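Local structure of guanylate kinase (Stenotrophomonas maltophilia, 6WCT) at residues A20-G32 with V105-I119. The protein catalyses transfer of a phosphate group from ATP to GMP, giving ADP and GDP, and is thought to serve in GMP recycling. Numbering follows the deposited sequence.
Sequences ARGTLYIVAAPSG and VEPQLAAGQDVLLEI. With 5GP (guanosine-5'-monophosphate), chain E; PO4 (phosphate ion), chain F.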
loop_
_atom_site.group_PDB
_atom_site.type_symbol
_atom_site.label_atom_id
_atom_site.label_comp_id
_atom_site.label_asym_id
_atom_site.label_seq_id
_atom_site.Cartn_x
_atom_site.Cartn_y
_atom_site.Cartn_z
ATOM N N ALA A 20 18.471 -10.471 -5.138
ATOM C CA ALA A 20 17.544 -9.760 -4.255
ATOM C C ALA A 20 16.420 -10.687 -3.786
ATOM O O ALA A 20 15.800 -11.376 -4.593
ATOM C CB ALA A 20 16.972 -8.540 -4.951
ATOM N N ARG A 21 16.190 -10.728 -2.475
ATOM C CA ARG A 21 15.203 -11.642 -1.917
ATOM C C ARG A 21 13.774 -11.282 -2.325
ATOM O O ARG A 21 13.423 -10.115 -2.511
ATOM C CB ARG A 21 15.346 -11.689 -0.398
ATOM C CG ARG A 21 16.401 -12.689 0.098
ATOM C CD ARG A 21 16.398 -12.784 1.624
ATOM N NE ARG A 21 15.097 -13.175 2.170
ATOM C CZ ARG A 21 14.777 -14.379 2.639
ATOM N NH1 ARG A 21 15.662 -15.365 2.644
ATOM N NH2 ARG A 21 13.549 -14.584 3.113
ATOM N N GLY A 22 12.948 -12.319 -2.460
ATOM C CA GLY A 22 11.540 -12.130 -2.737
ATOM C C GLY A 22 10.777 -11.570 -1.555
ATOM O O GLY A 22 11.196 -11.674 -0.403
ATOM N N THR A 23 9.642 -10.937 -1.856
ATOM C CA THR A 23 8.755 -10.431 -0.818
ATOM C C THR A 23 7.719 -11.479 -0.422
ATOM O O THR A 23 7.176 -12.202 -1.265
ATOM C CB THR A 23 8.055 -9.150 -1.274
ATOM O OG1 THR A 23 9.038 -8.220 -1.730
ATOM C CG2 THR A 23 7.253 -8.528 -0.135
ATOM N N LEU A 24 7.449 -11.543 0.875
ATOM C CA LEU A 24 6.499 -12.476 1.454
ATOM C C LEU A 24 5.193 -11.752 1.739
ATOM O O LEU A 24 5.189 -10.691 2.374
ATOM C CB LEU A 24 7.066 -13.093 2.731
ATOM C CG LEU A 24 6.326 -14.280 3.341
ATOM C CD1 LEU A 24 6.104 -15.382 2.282
ATOM C CD2 LEU A 24 7.134 -14.829 4.512
ATOM N N TYR A 25 4.106 -12.297 1.225
ATOM C CA TYR A 25 2.761 -11.750 1.367
ATOM C C TYR A 25 1.911 -12.710 2.175
ATOM O O TYR A 25 2.035 -13.928 2.023
ATOM C CB TYR A 25 2.113 -11.527 -0.003
ATOM C CG TYR A 25 2.854 -10.531 -0.854
ATOM C CD1 TYR A 25 2.605 -9.170 -0.736
ATOM C CD2 TYR A 25 3.850 -10.942 -1.727
ATOM C CE1 TYR A 25 3.281 -8.251 -1.508
ATOM C CE2 TYR A 25 4.543 -10.023 -2.496
ATOM C CZ TYR A 25 4.250 -8.680 -2.383
ATOM O OH TYR A 25 4.941 -7.750 -3.130
ATOM N N ILE A 26 1.074 -12.166 3.063
ATOM C CA ILE A 26 0.082 -12.962 3.775
ATOM C C ILE A 26 -1.286 -12.369 3.496
ATOM O O ILE A 26 -1.483 -11.161 3.666
ATOM C CB ILE A 26 0.333 -13.009 5.294
ATOM C CG1 ILE A 26 1.701 -13.597 5.603
ATOM C CG2 ILE A 26 -0.746 -13.851 5.980
ATOM C CD1 ILE A 26 1.966 -13.727 7.094
ATOM N N VAL A 27 -2.223 -13.211 3.072
ATOM C CA VAL A 27 -3.624 -12.819 2.934
ATOM C C VAL A 27 -4.427 -13.750 3.839
ATOM O O VAL A 27 -4.452 -14.969 3.622
ATOM C CB VAL A 27 -4.135 -12.901 1.485
ATOM C CG1 VAL A 27 -5.598 -12.492 1.444
ATOM C CG2 VAL A 27 -3.299 -12.059 0.553
ATOM N N ALA A 28 -5.075 -13.177 4.852
ATOM C CA ALA A 28 -5.858 -13.945 5.798
ATOM C C ALA A 28 -7.323 -13.557 5.698
ATOM O O ALA A 28 -7.665 -12.420 5.366
ATOM C CB ALA A 28 -5.398 -13.709 7.214
ATOM N N ALA A 29 -8.171 -14.494 6.052
ATOM C CA ALA A 29 -9.615 -14.323 6.011
ATOM C C ALA A 29 -10.239 -15.569 6.606
ATOM O O ALA A 29 -9.705 -16.669 6.409
ATOM C CB ALA A 29 -10.107 -14.132 4.576
ATOM N N PRO A 30 -11.371 -15.465 7.293
ATOM C CA PRO A 30 -12.099 -16.685 7.635
ATOM C C PRO A 30 -12.525 -17.364 6.347
ATOM O O PRO A 30 -12.804 -16.703 5.345
ATOM C CB PRO A 30 -13.302 -16.172 8.433
ATOM C CG PRO A 30 -13.524 -14.758 7.908
ATOM C CD PRO A 30 -12.121 -14.241 7.630
ATOM N N SER A 31 -12.599 -18.691 6.386
ATOM C CA SER A 31 -13.118 -19.429 5.242
ATOM C C SER A 31 -14.539 -18.973 4.941
ATOM O O SER A 31 -15.307 -18.635 5.847
ATOM C CB SER A 31 -13.075 -20.930 5.507
ATOM O OG SER A 31 -11.739 -21.406 5.461
ATOM N N GLY A 32 -14.873 -18.933 3.652
ATOM C CA GLY A 32 -16.173 -18.466 3.224
ATOM C C GLY A 32 -16.288 -16.965 3.047
ATOM O O GLY A 32 -17.381 -16.481 2.727
ATOM N N VAL A 105 8.562 -22.055 0.834
ATOM C CA VAL A 105 8.716 -20.619 1.048
ATOM C C VAL A 105 10.182 -20.223 1.059
ATOM O O VAL A 105 10.612 -19.373 0.271
ATOM C CB VAL A 105 8.042 -20.174 2.359
ATOM C CG1 VAL A 105 8.364 -18.714 2.655
ATOM C CG2 VAL A 105 6.574 -20.336 2.246
ATOM N N GLU A 106 10.939 -20.805 1.992
ATOM C CA GLU A 106 12.305 -20.344 2.242
ATOM C C GLU A 106 13.200 -20.418 1.014
ATOM O O GLU A 106 13.914 -19.436 0.747
ATOM C CB GLU A 106 12.895 -21.121 3.424
ATOM C CG GLU A 106 12.249 -20.807 4.775
ATOM C CD GLU A 106 12.951 -21.500 5.934
ATOM O OE1 GLU A 106 13.836 -22.338 5.673
ATOM O OE2 GLU A 106 12.622 -21.213 7.104
ATOM N N PRO A 107 13.238 -21.513 0.240
ATOM C CA PRO A 107 14.055 -21.494 -0.989
ATOM C C PRO A 107 13.570 -20.490 -2.020
ATOM O O PRO A 107 14.385 -19.799 -2.640
ATOM C CB PRO A 107 13.949 -22.935 -1.505
ATOM C CG PRO A 107 13.593 -23.739 -0.313
ATOM C CD PRO A 107 12.696 -22.859 0.498
ATOM N N GLN A 108 12.256 -20.406 -2.229
ATOM C CA GLN A 108 11.705 -19.450 -3.184
ATOM C C GLN A 108 12.100 -18.020 -2.820
ATOM O O GLN A 108 12.616 -17.276 -3.661
ATOM C CB GLN A 108 10.179 -19.606 -3.236
ATOM C CG GLN A 108 9.709 -20.920 -3.871
ATOM C CD GLN A 108 9.767 -22.088 -2.896
ATOM O OE1 GLN A 108 10.437 -22.011 -1.862
ATOM N NE2 GLN A 108 9.086 -23.184 -3.229
ATOM N N LEU A 109 11.864 -17.615 -1.568
ATOM C CA LEU A 109 12.257 -16.273 -1.142
ATOM C C LEU A 109 13.751 -16.060 -1.303
ATOM O O LEU A 109 14.191 -14.983 -1.719
ATOM C CB LEU A 109 11.856 -16.020 0.306
ATOM C CG LEU A 109 10.386 -15.931 0.660
ATOM C CD1 LEU A 109 10.294 -15.604 2.138
ATOM C CD2 LEU A 109 9.714 -14.853 -0.183
ATOM N N ALA A 110 14.546 -17.067 -0.950
ATOM C CA ALA A 110 15.987 -16.939 -1.100
ATOM C C ALA A 110 16.376 -16.820 -2.566
ATOM O O ALA A 110 17.364 -16.154 -2.888
ATOM C CB ALA A 110 16.687 -18.133 -0.451
ATOM N N ALA A 111 15.588 -17.401 -3.467
ATOM C CA ALA A 111 15.862 -17.331 -4.895
ATOM C C ALA A 111 15.228 -16.114 -5.557
ATOM O O ALA A 111 15.215 -16.031 -6.788
ATOM C CB ALA A 111 15.385 -18.611 -5.590
ATOM N N GLY A 112 14.691 -15.182 -4.776
ATOM C CA GLY A 112 14.102 -13.989 -5.349
ATOM C C GLY A 112 12.673 -14.147 -5.804
ATOM O O GLY A 112 12.149 -13.258 -6.486
ATOM N N GLN A 113 12.018 -15.236 -5.424
ATOM C CA GLN A 113 10.638 -15.484 -5.799
ATOM C C GLN A 113 9.711 -14.944 -4.716
ATOM O O GLN A 113 9.883 -15.269 -3.536
ATOM C CB GLN A 113 10.419 -16.987 -6.002
ATOM C CG GLN A 113 8.969 -17.408 -6.146
ATOM C CD GLN A 113 8.365 -17.016 -7.480
ATOM O OE1 GLN A 113 8.864 -17.394 -8.547
ATOM N NE2 GLN A 113 7.295 -16.228 -7.427
ATOM N N ASP A 114 8.750 -14.098 -5.114
ATOM C CA ASP A 114 7.713 -13.661 -4.187
ATOM C C ASP A 114 6.753 -14.808 -3.896
ATOM O O ASP A 114 6.427 -15.610 -4.780
ATOM C CB ASP A 114 6.934 -12.458 -4.731
ATOM C CG ASP A 114 7.785 -11.203 -4.860
ATOM O OD1 ASP A 114 8.953 -11.211 -4.417
ATOM O OD2 ASP A 114 7.260 -10.186 -5.359
ATOM N N VAL A 115 6.281 -14.864 -2.651
ATOM C CA VAL A 115 5.443 -15.949 -2.163
ATOM C C VAL A 115 4.290 -15.358 -1.372
ATOM O O VAL A 115 4.475 -14.425 -0.580
ATOM C CB VAL A 115 6.234 -16.953 -1.296
ATOM C CG1 VAL A 115 5.308 -18.065 -0.801
ATOM C CG2 VAL A 115 7.366 -17.547 -2.084
ATOM N N LEU A 116 3.101 -15.888 -1.612
ATOM C CA LEU A 116 1.890 -15.509 -0.902
ATOM C C LEU A 116 1.414 -16.695 -0.066
ATOM O O LEU A 116 1.308 -17.809 -0.581
ATOM C CB LEU A 116 0.821 -15.059 -1.893
ATOM C CG LEU A 116 -0.496 -14.508 -1.361
ATOM C CD1 LEU A 116 -1.189 -13.748 -2.446
ATOM C CD2 LEU A 116 -1.412 -15.640 -0.874
ATOM N N LEU A 117 1.175 -16.462 1.227
ATOM C CA LEU A 117 0.657 -17.468 2.152
ATOM C C LEU A 117 -0.779 -17.126 2.539
ATOM O O LEU A 117 -1.060 -15.981 2.900
ATOM C CB LEU A 117 1.515 -17.545 3.420
ATOM C CG LEU A 117 3.028 -17.718 3.265
ATOM C CD1 LEU A 117 3.754 -17.741 4.619
ATOM C CD2 LEU A 117 3.378 -18.974 2.417
ATOM N N GLU A 118 -1.665 -18.130 2.542
ATOM C CA GLU A 118 -3.048 -17.974 2.998
ATOM C C GLU A 118 -3.136 -18.701 4.331
ATOM O O GLU A 118 -3.356 -19.913 4.374
ATOM C CB GLU A 118 -4.042 -18.539 1.989
ATOM C CG GLU A 118 -3.958 -17.848 0.660
ATOM C CD GLU A 118 -4.987 -18.358 -0.361
ATOM O OE1 GLU A 118 -4.678 -18.327 -1.557
ATOM O OE2 GLU A 118 -6.079 -18.812 0.028
ATOM N N ILE A 119 -2.926 -17.966 5.430
ATOM C CA ILE A 119 -2.795 -18.598 6.739
ATOM C C ILE A 119 -3.527 -17.795 7.803
ATOM O O ILE A 119 -3.845 -16.623 7.615
ATOM C CB ILE A 119 -1.314 -18.764 7.119
ATOM C CG1 ILE A 119 -0.680 -17.385 7.267
ATOM C CG2 ILE A 119 -0.580 -19.635 6.033
ATOM C CD1 ILE A 119 0.821 -17.425 7.596
HETATM P P 5GP E . -10.047 -24.111 6.363
HETATM O O1P 5GP E . -9.559 -24.457 4.978
HETATM O O2P 5GP E . -11.523 -23.727 6.454
HETATM O O3P 5GP E . -9.742 -25.149 7.415
HETATM O "O5'" 5GP E . -9.215 -22.867 6.854
HETATM C "C5'" 5GP E . -9.147 -22.544 8.228
HETATM C "C4'" 5GP E . -8.117 -21.481 8.456
HETATM O "O4'" 5GP E . -6.797 -22.083 8.395
HETATM C "C3'" 5GP E . -8.119 -20.359 7.399
HETATM O "O3'" 5GP E . -7.957 -19.095 8.029
HETATM C "C2'" 5GP E . -6.861 -20.643 6.592
HETATM O "O2'" 5GP E . -6.279 -19.511 5.985
HETATM C "C1'" 5GP E . -5.962 -21.233 7.661
HETATM N N9 5GP E . -4.838 -21.988 7.130
HETATM C C8 5GP E . -4.765 -22.575 5.894
HETATM N N7 5GP E . -3.568 -23.010 5.602
HETATM C C5 5GP E . -2.811 -22.705 6.721
HETATM C C6 5GP E . -1.439 -22.881 6.977
HETATM O O6 5GP E . -0.611 -23.371 6.212
HETATM N N1 5GP E . -1.067 -22.386 8.215
HETATM C C2 5GP E . -1.917 -21.783 9.108
HETATM N N2 5GP E . -1.386 -21.335 10.253
HETATM N N3 5GP E . -3.215 -21.614 8.877
HETATM C C4 5GP E . -3.589 -22.086 7.676
HETATM P P PO4 F . -12.544 -19.241 0.576
HETATM O O1 PO4 F . -11.249 -18.481 0.743
HETATM O O2 PO4 F . -12.686 -19.591 -0.880
HETATM O O3 PO4 F . -13.748 -18.403 0.961
HETATM O O4 PO4 F . -12.479 -20.485 1.434
HETATM O O HOH W 1 14.607 -18.181 2.788
HETATM O O HOH W 2 8.809 -8.165 -5.065
HETATM O O HOH W 3 -6.629 -16.812 7.103
#
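With CG of Leu24 turned anti to the backbone N (chi1 -169°), CD1 lies against Val115, Leu117 and Val105 while CD2 meets Leu109 CD1 at 4.0 Å, the two leucines crossing at about a right angle. In Asp114, CG lies beside the backbone N, anti to the carbonyl carbon (chi1 -66°), bringing OD1 to Thr23 N, just ahead of strand 24-28. These residues belong to the parallel core sheet of the P-loop kinase fold: strands 24-28 and 114-117 run 20° apart, and the ladder consists of the hydrogen bonds Val115 N to Thr23 O, Tyr25 N to Val115 O (2.8 Å), Leu117 N to Tyr25 O and Val27 N to Leu117 O. On the Leu24 face, Ile26 CG2 packs on Ile119 CG1, and helix 121-130 touches both; on the other, Tyr25 and Val27 contact Leu116. Tyr25 turns its ring edge to Asp114 OD2, while its OH is hydrogen-bonded to Ser202 OG.

Asp114 OD1 accepts Thr23 N at 2.7 Å from above the carboxylate plane, and water 2 donates to OD2. A Schellman motif (C-prime Gly112) ends helix 106-110; Leu109 O takes Gly112 N and Gly22 N, the latter on a lone pair, tying the helix end to the chain entering strand 24-28. The Arg21 guanidinium has Leu109 CB and Ala110 N over one face.

Beyond the ladder both segments reach the GMP site. Ile119 CG2 touches the guanine at C6, Ser31 OG donates to O2P of the GMP phosphate, and water 3, hydrogen-bonded to ribose O3', accepts from Ala29 N at 3.0 Å.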